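Local coordinates for protein MxaA (Stigmatella aurantiaca, PDB 4W4T) that acts at the end of the myxalamid PKS-NRPS pathway through its terminal reductase domain, an NADPH-binding Rossmann fold of the short-chain dehydrogenase type, at residues L185-G197 with S213-E226. Sequence-based numbering, arbitrary orientation.
Sequences LHYVSTVSVLPLG and SLVGGYAQSKWVAE
Lys222 lays the start of its side chain against the methyl of Thr190, CB to CG2 3.6 Å, the two side chains crossing at about a right angle. Bends at chi2 and chi3 (-75°) then turn the chain toward strand 185-188, where NZ donates to Val188 O at 3.1 Å, in the carbonyl plane. A water accepts from the same ammonium and also meets Tyr187 OH; a second water joins that hydroxyl to Ser189 OG and Lys222 O. Tyr218 and Lys222, one helical turn apart, are the Tyr-x-x-x-Lys pair of short-chain dehydrogenases and NADPH-binding residues of this protein, though the cofactor is absent from this chain; Thr190 CB lies 3.8 Å from Tyr218 OH. The strand belongs to the parallel Rossmann sheet, and helix 217-226 runs nearly antiparallel to it, their directions 162° apart. One turn beyond Lys222, Glu226 OE1 accepts from Ser189 OG (2.8 Å) on the anti side of the carboxylate, 15° out of its plane, while Arg230 and Arg243 hold OE2 by salt bridges. Val193 lies across this part of the helix, CG1 against Lys222 O and CG2 3.6 Å from Glu226 OE1. Val193 O meets the Trp223 indole edge in plane, at CD1 (3.7 Å), and Leu214 CD1 packs on that same oxygen.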
ATOM      1  N   LEU A 185     -29.365 -19.250  -9.506  1.00 14.69           N
ATOM      2  CA  LEU A 185     -28.237 -18.511  -8.985  1.00 13.34           C
ATOM      3  C   LEU A 185     -28.573 -17.036  -8.812  1.00 14.02           C
ATOM      4  O   LEU A 185     -28.940 -16.362  -9.767  1.00 16.93           O
ATOM      5  CB  LEU A 185     -27.041 -18.660  -9.913  1.00 12.80           C
ATOM      6  CG  LEU A 185     -25.916 -17.673  -9.599  1.00 13.07           C
ATOM      7  CD1 LEU A 185     -25.268 -18.008  -8.258  1.00 13.28           C
ATOM      8  CD2 LEU A 185     -24.908 -17.668 -10.724  1.00 14.64           C
ATOM      9  N   HIS A 186     -28.471 -16.548  -7.591  1.00 12.63           N
ATOM     10  CA  HIS A 186     -28.655 -15.122  -7.347  1.00 14.00           C
ATOM     11  C   HIS A 186     -27.275 -14.536  -7.140  1.00 12.42           C
ATOM     12  O   HIS A 186     -26.635 -14.757  -6.111  1.00 11.52           O
ATOM     13  CB  HIS A 186     -29.594 -14.909  -6.169  1.00 14.69           C
ATOM     14  CG  HIS A 186     -30.863 -15.683  -6.318  1.00 16.23           C
ATOM     15  ND1 HIS A 186     -31.812 -15.354  -7.260  1.00 18.36           N
ATOM     16  CD2 HIS A 186     -31.294 -16.825  -5.733  1.00 15.27           C
ATOM     17  CE1 HIS A 186     -32.790 -16.240  -7.223  1.00 19.94           C
ATOM     18  NE2 HIS A 186     -32.503 -17.140  -6.299  1.00 15.50           N
ATOM     19  N   TYR A 187     -26.797 -13.839  -8.167  1.00 11.60           N
ATOM     20  CA  TYR A 187     -25.394 -13.436  -8.206  1.00 12.67           C
ATOM     21  C   TYR A 187     -25.212 -11.989  -7.759  1.00 12.84           C
ATOM     22  O   TYR A 187     -25.790 -11.078  -8.344  1.00 13.70           O
ATOM     23  CB  TYR A 187     -24.826 -13.634  -9.617  1.00 12.64           C
ATOM     24  CG  TYR A 187     -23.430 -13.087  -9.731  1.00 13.64           C
ATOM     25  CD1 TYR A 187     -22.421 -13.554  -8.895  1.00 12.25           C
ATOM     26  CD2 TYR A 187     -23.125 -12.086 -10.635  1.00 12.35           C
ATOM     27  CE1 TYR A 187     -21.136 -13.045  -8.968  1.00 13.53           C
ATOM     28  CE2 TYR A 187     -21.834 -11.570 -10.722  1.00 12.93           C
ATOM     29  CZ  TYR A 187     -20.850 -12.056  -9.881  1.00 13.17           C
ATOM     30  OH  TYR A 187     -19.572 -11.538  -9.942  1.00 13.68           O
ATOM     31  N   VAL A 188     -24.408 -11.786  -6.720  1.00 12.63           N
ATOM     32  CA  VAL A 188     -24.093 -10.435  -6.269  1.00 12.20           C
ATOM     33  C   VAL A 188     -22.874  -9.904  -7.017  1.00 14.08           C
ATOM     34  O   VAL A 188     -21.723 -10.286  -6.756  1.00 13.75           O
ATOM     35  CB  VAL A 188     -23.879 -10.376  -4.758  1.00 14.34           C
ATOM     36  CG1 VAL A 188     -23.696  -8.914  -4.317  1.00 11.15           C
ATOM     37  CG2 VAL A 188     -25.106 -11.002  -4.040  1.00 11.86           C
ATOM     38  N   SER A 189     -23.138  -9.008  -7.966  1.00 14.12           N
ATOM     39  CA  SER A 189     -22.089  -8.377  -8.762  1.00 12.61           C
ATOM     40  C   SER A 189     -21.666  -7.052  -8.136  1.00 13.92           C
ATOM     41  O   SER A 189     -21.324  -7.003  -6.954  1.00 14.16           O
ATOM     42  CB  SER A 189     -22.565  -8.153 -10.198  1.00 12.26           C
ATOM     43  OG  SER A 189     -21.542  -7.575 -10.990  1.00 13.79           O
ATOM     44  N   THR A 190     -21.690  -5.977  -8.920  1.00 13.14           N
ATOM     45  CA  THR A 190     -21.333  -4.664  -8.383  1.00 13.39           C
ATOM     46  C   THR A 190     -21.549  -3.609  -9.453  1.00 14.00           C
ATOM     47  O   THR A 190     -21.408  -3.899 -10.632  1.00 11.63           O
ATOM     48  CB  THR A 190     -19.865  -4.614  -7.901  1.00 16.62           C
ATOM     49  OG1 THR A 190     -19.514  -3.280  -7.539  1.00 14.13           O
ATOM     50  CG2 THR A 190     -18.914  -5.084  -8.999  1.00 14.23           C
ATOM     51  N   VAL A 191     -21.886  -2.382  -9.059  1.00 13.03           N
ATOM     52  CA  VAL A 191     -21.977  -1.317 -10.052  1.00 13.50           C
ATOM     53  C   VAL A 191     -20.602  -1.026 -10.645  1.00 15.53           C
ATOM     54  O   VAL A 191     -20.496  -0.389 -11.693  1.00 16.38           O
ATOM     55  CB  VAL A 191     -22.568  -0.013  -9.467  1.00 15.41           C
ATOM     56  CG1 VAL A 191     -23.996  -0.256  -9.000  1.00 17.27           C
ATOM     57  CG2 VAL A 191     -21.677   0.526  -8.345  1.00 16.41           C
ATOM     58  N   SER A 192     -19.545  -1.507  -9.995  1.00 14.49           N
ATOM     59  CA  SER A 192     -18.193  -1.275 -10.526  1.00 16.55           C
ATOM     60  C   SER A 192     -17.872  -2.075 -11.793  1.00 14.97           C
ATOM     61  O   SER A 192     -16.772  -1.938 -12.351  1.00 15.38           O
ATOM     62  CB  SER A 192     -17.148  -1.566  -9.454  1.00 15.82           C
ATOM     63  OG  SER A 192     -17.271  -0.615  -8.421  1.00 20.26           O
ATOM     64  N   VAL A 193     -18.804  -2.898 -12.275  1.00 13.13           N
ATOM     65  CA  VAL A 193     -18.620  -3.486 -13.599  1.00 13.07           C
ATOM     66  C   VAL A 193     -18.886  -2.456 -14.708  1.00 15.93           C
ATOM     67  O   VAL A 193     -18.653  -2.737 -15.892  1.00 15.58           O
ATOM     68  CB  VAL A 193     -19.527  -4.724 -13.835  1.00 12.96           C
ATOM     69  CG1 VAL A 193     -19.327  -5.735 -12.730  1.00 12.21           C
ATOM     70  CG2 VAL A 193     -21.009  -4.323 -13.965  1.00 14.23           C
ATOM     71  N   LEU A 194     -19.370  -1.279 -14.311  1.00 13.46           N
ATOM     72  CA  LEU A 194     -19.722  -0.190 -15.238  1.00 15.61           C
ATOM     73  C   LEU A 194     -18.637   0.887 -15.336  1.00 17.98           C
ATOM     74  O   LEU A 194     -17.932   1.164 -14.359  1.00 19.44           O
ATOM     75  CB  LEU A 194     -21.036   0.475 -14.799  1.00 15.61           C
ATOM     76  CG  LEU A 194     -22.266  -0.412 -14.613  1.00 16.51           C
ATOM     77  CD1 LEU A 194     -23.423   0.406 -13.996  1.00 17.03           C
ATOM     78  CD2 LEU A 194     -22.693  -1.040 -15.932  1.00 17.10           C
ATOM     79  N   PRO A 195     -18.513   1.521 -16.512  1.00 19.82           N
ATOM     80  CA  PRO A 195     -17.543   2.618 -16.658  1.00 18.90           C
ATOM     81  C   PRO A 195     -17.905   3.819 -15.793  1.00 19.36           C
ATOM     82  O   PRO A 195     -19.091   4.086 -15.578  1.00 16.81           O
ATOM     83  CB  PRO A 195     -17.637   2.982 -18.142  1.00 23.33           C
ATOM     84  CG  PRO A 195     -19.028   2.586 -18.539  1.00 22.43           C
ATOM     85  CD  PRO A 195     -19.326   1.331 -17.730  1.00 20.82           C
ATOM     86  N   LEU A 196     -16.884   4.524 -15.308  1.00 18.24           N
ATOM     87  CA  LEU A 196     -17.050   5.719 -14.500  1.00 19.07           C
ATOM     88  C   LEU A 196     -17.075   6.948 -15.387  1.00 22.57           C
ATOM     89  O   LEU A 196     -16.566   6.911 -16.502  1.00 22.79           O
ATOM     90  CB  LEU A 196     -15.903   5.855 -13.503  1.00 23.46           C
ATOM     91  CG  LEU A 196     -15.557   4.640 -12.643  1.00 23.10           C
ATOM     92  CD1 LEU A 196     -14.249   4.911 -11.914  1.00 23.83           C
ATOM     93  CD2 LEU A 196     -16.687   4.364 -11.664  1.00 23.95           C
ATOM     94  N   GLY A 197     -17.636   8.044 -14.887  1.00 21.60           N
ATOM     95  CA  GLY A 197     -17.515   9.310 -15.585  1.00 23.20           C
ATOM     96  C   GLY A 197     -18.643   9.660 -16.548  1.00 25.25           C
ATOM     97  O   GLY A 197     -18.639  10.743 -17.136  1.00 23.87           O
ATOM     98  N   SER A 213     -13.075  -0.281 -20.774  1.00 30.07           N
ATOM     99  CA  SER A 213     -13.726   0.833 -20.093  1.00 32.62           C
ATOM    100  C   SER A 213     -13.384   0.961 -18.594  1.00 31.95           C
ATOM    101  O   SER A 213     -13.541   2.019 -18.025  1.00 33.54           O
ATOM    102  CB  SER A 213     -15.263   0.772 -20.289  1.00 29.92           C
ATOM    103  OG  SER A 213     -15.851  -0.476 -19.874  1.00 39.93           O
ATOM    104  N   LEU A 214     -12.918  -0.120 -17.996  1.00 27.34           N
ATOM    105  CA  LEU A 214     -12.792  -0.259 -16.571  1.00 22.42           C
ATOM    106  C   LEU A 214     -11.391   0.035 -16.095  1.00 22.27           C
ATOM    107  O   LEU A 214     -10.472  -0.139 -16.803  1.00 23.15           O
ATOM    108  CB  LEU A 214     -13.173  -1.664 -16.135  1.00 19.27           C
ATOM    109  CG  LEU A 214     -14.604  -2.020 -16.481  1.00 20.44           C
ATOM    110  CD1 LEU A 214     -15.099  -3.306 -15.925  1.00 16.52           C
ATOM    111  CD2 LEU A 214     -15.532  -0.914 -16.106  1.00 20.41           C
ATOM    112  N   VAL A 215     -11.293   0.451 -14.860  1.00 19.33           N
ATOM    113  CA  VAL A 215     -10.017   0.706 -14.214  1.00 19.29           C
ATOM    114  C   VAL A 215      -9.886  -0.084 -12.909  1.00 18.90           C
ATOM    115  O   VAL A 215     -10.794  -0.084 -12.075  1.00 19.67           O
ATOM    116  CB  VAL A 215      -9.847   2.224 -13.926  1.00 20.44           C
ATOM    117  CG1 VAL A 215      -8.646   2.485 -13.017  1.00 20.56           C
ATOM    118  CG2 VAL A 215      -9.733   2.989 -15.234  1.00 21.69           C
ATOM    119  N   GLY A 216      -8.748  -0.749 -12.736  1.00 19.34           N
ATOM    120  CA  GLY A 216      -8.443  -1.412 -11.484  1.00 18.72           C
ATOM    121  C   GLY A 216      -8.812  -2.883 -11.513  1.00 16.10           C
ATOM    122  O   GLY A 216      -9.749  -3.298 -12.207  1.00 17.14           O
ATOM    123  N   GLY A 217      -8.090  -3.671 -10.734  1.00 15.90           N
ATOM    124  CA  GLY A 217      -8.269  -5.110 -10.736  1.00 17.26           C
ATOM    125  C   GLY A 217      -9.625  -5.576 -10.239  1.00 14.95           C
ATOM    126  O   GLY A 217     -10.155  -6.579 -10.719  1.00 13.50           O
ATOM    127  N   TYR A 218     -10.195  -4.876  -9.263  1.00 15.28           N
ATOM    128  CA  TYR A 218     -11.467  -5.328  -8.710  1.00 14.10           C
ATOM    129  C   TYR A 218     -12.562  -5.239  -9.770  1.00 14.23           C
ATOM    130  O   TYR A 218     -13.260  -6.227 -10.037  1.00 15.30           O
ATOM    131  CB  TYR A 218     -11.856  -4.514  -7.470  1.00 19.12           C
ATOM    132  CG  TYR A 218     -13.248  -4.843  -6.962  1.00 18.00           C
ATOM    133  CD1 TYR A 218     -13.521  -6.088  -6.408  1.00 16.76           C
ATOM    134  CD2 TYR A 218     -14.279  -3.919  -7.045  1.00 18.97           C
ATOM    135  CE1 TYR A 218     -14.788  -6.402  -5.957  1.00 17.54           C
ATOM    136  CE2 TYR A 218     -15.558  -4.219  -6.589  1.00 18.61           C
ATOM    137  CZ  TYR A 218     -15.800  -5.461  -6.045  1.00 18.98           C
ATOM    138  OH  TYR A 218     -17.045  -5.784  -5.587  1.00 19.83           O
ATOM    139  N   ALA A 219     -12.699  -4.060 -10.379  1.00 14.36           N
ATOM    140  CA  ALA A 219     -13.712  -3.845 -11.417  1.00 14.48           C
ATOM    141  C   ALA A 219     -13.511  -4.815 -12.573  1.00 13.21           C
ATOM    142  O   ALA A 219     -14.463  -5.398 -13.099  1.00 12.62           O
ATOM    143  CB  ALA A 219     -13.673  -2.412 -11.912  1.00 13.67           C
ATOM    144  N   GLN A 220     -12.259  -4.986 -12.974  1.00 13.26           N
ATOM    145  CA  GLN A 220     -11.950  -5.893 -14.065  1.00 12.62           C
ATOM    146  C   GLN A 220     -12.377  -7.325 -13.751  1.00 13.38           C
ATOM    147  O   GLN A 220     -12.986  -7.991 -14.585  1.00 14.23           O
ATOM    148  CB  GLN A 220     -10.458  -5.837 -14.373  1.00 14.89           C
ATOM    149  CG  GLN A 220     -10.079  -4.527 -15.023  1.00 17.08           C
ATOM    150  CD  GLN A 220      -8.591  -4.329 -15.089  1.00 18.46           C
ATOM    151  OE1 GLN A 220      -7.835  -4.894 -14.287  1.00 15.58           O
ATOM    152  NE2 GLN A 220      -8.156  -3.532 -16.052  1.00 19.19           N
ATOM    153  N   SER A 221     -12.092  -7.788 -12.540  1.00 12.17           N
ATOM    154  CA  SER A 221     -12.417  -9.182 -12.200  1.00 12.87           C
ATOM    155  C   SER A 221     -13.935  -9.396 -12.082  1.00 12.52           C
ATOM    156  O   SER A 221     -14.454 -10.455 -12.435  1.00 12.39           O
ATOM    157  CB  SER A 221     -11.720  -9.605 -10.903  1.00 14.05           C
ATOM    158  OG  SER A 221     -12.244  -8.944  -9.764  1.00 14.07           O
ATOM    159  N   LYS A 222     -14.649  -8.376 -11.620  1.00 11.89           N
ATOM    160  CA  LYS A 222     -16.098  -8.497 -11.462  1.00 13.24           C
ATOM    161  C   LYS A 222     -16.790  -8.399 -12.828  1.00 13.44           C
ATOM    162  O   LYS A 222     -17.822  -9.019 -13.053  1.00 12.49           O
ATOM    163  CB  LYS A 222     -16.631  -7.432 -10.495  1.00 12.04           C
ATOM    164  CG  LYS A 222     -16.176  -7.625  -9.040  1.00 13.23           C
ATOM    165  CD  LYS A 222     -16.709  -8.922  -8.400  1.00 15.50           C
ATOM    166  CE  LYS A 222     -18.202  -8.811  -8.038  1.00 15.15           C
ATOM    167  NZ  LYS A 222     -18.663  -9.954  -7.176  1.00 13.48           N
ATOM    168  N   TRP A 223     -16.208  -7.631 -13.741  1.00 11.44           N
ATOM    169  CA  TRP A 223     -16.720  -7.581 -15.106  1.00 12.98           C
ATOM    170  C   TRP A 223     -16.658  -8.985 -15.730  1.00 13.78           C
ATOM    171  O   TRP A 223     -17.630  -9.480 -16.301  1.00 14.35           O
ATOM    172  CB  TRP A 223     -15.911  -6.589 -15.935  1.00 14.08           C
ATOM    173  CG  TRP A 223     -16.331  -6.450 -17.361  1.00 16.05           C
ATOM    174  CD1 TRP A 223     -17.196  -5.526 -17.878  1.00 19.34           C
ATOM    175  CD2 TRP A 223     -15.875  -7.238 -18.469  1.00 18.40           C
ATOM    176  NE1 TRP A 223     -17.316  -5.700 -19.243  1.00 18.86           N
ATOM    177  CE2 TRP A 223     -16.512  -6.740 -19.628  1.00 21.01           C
ATOM    178  CE3 TRP A 223     -14.991  -8.317 -18.593  1.00 17.96           C
ATOM    179  CZ2 TRP A 223     -16.295  -7.291 -20.894  1.00 26.19           C
ATOM    180  CZ3 TRP A 223     -14.768  -8.857 -19.853  1.00 19.22           C
ATOM    181  CH2 TRP A 223     -15.425  -8.346 -20.986  1.00 21.20           C
ATOM    182  N   VAL A 224     -15.502  -9.620 -15.623  1.00 12.18           N
ATOM    183  CA  VAL A 224     -15.345 -10.964 -16.161  1.00 13.15           C
ATOM    184  C   VAL A 224     -16.338 -11.941 -15.504  1.00 13.35           C
ATOM    185  O   VAL A 224     -16.997 -12.740 -16.191  1.00 12.29           O
ATOM    186  CB  VAL A 224     -13.894 -11.454 -15.973  1.00 14.15           C
ATOM    187  CG1 VAL A 224     -13.740 -12.885 -16.438  1.00 12.75           C
ATOM    188  CG2 VAL A 224     -12.945 -10.548 -16.741  1.00 15.31           C
ATOM    189  N   ALA A 225     -16.437 -11.893 -14.176  1.00 11.99           N
ATOM    190  CA  ALA A 225     -17.373 -12.765 -13.464  1.00 12.67           C
ATOM    191  C   ALA A 225     -18.804 -12.587 -13.979  1.00 13.23           C
ATOM    192  O   ALA A 225     -19.511 -13.573 -14.234  1.00 12.76           O
ATOM    193  CB  ALA A 225     -17.314 -12.504 -11.963  1.00 11.54           C
ATOM    194  N   GLU A 226     -19.229 -11.339 -14.160  1.00 12.35           N
ATOM    195  CA  GLU A 226     -20.606 -11.124 -14.601  1.00 13.85           C
ATOM    196  C   GLU A 226     -20.802 -11.616 -16.031  1.00 12.76           C
ATOM    197  O   GLU A 226     -21.869 -12.126 -16.358  1.00 13.20           O
ATOM    198  CB  GLU A 226     -21.005  -9.646 -14.482  1.00 12.47           C
ATOM    199  CG  GLU A 226     -22.507  -9.464 -14.225  1.00 11.93           C
ATOM    200  CD  GLU A 226     -22.935  -8.023 -14.384  1.00 11.95           C
ATOM    201  OE1 GLU A 226     -22.905  -7.285 -13.384  1.00 13.49           O
ATOM    202  OE2 GLU A 226     -23.285  -7.638 -15.515  1.00 14.58           O
TER
HETATM  203  O   HOH W   1     -19.495  -9.284 -11.103  1.00 13.17           O
HETATM  204  O   HOH W   2     -17.419 -12.310  -8.065  1.00 14.77           O
HETATM  205  O   HOH W   3     -14.117   3.423 -15.775  1.00 20.53           O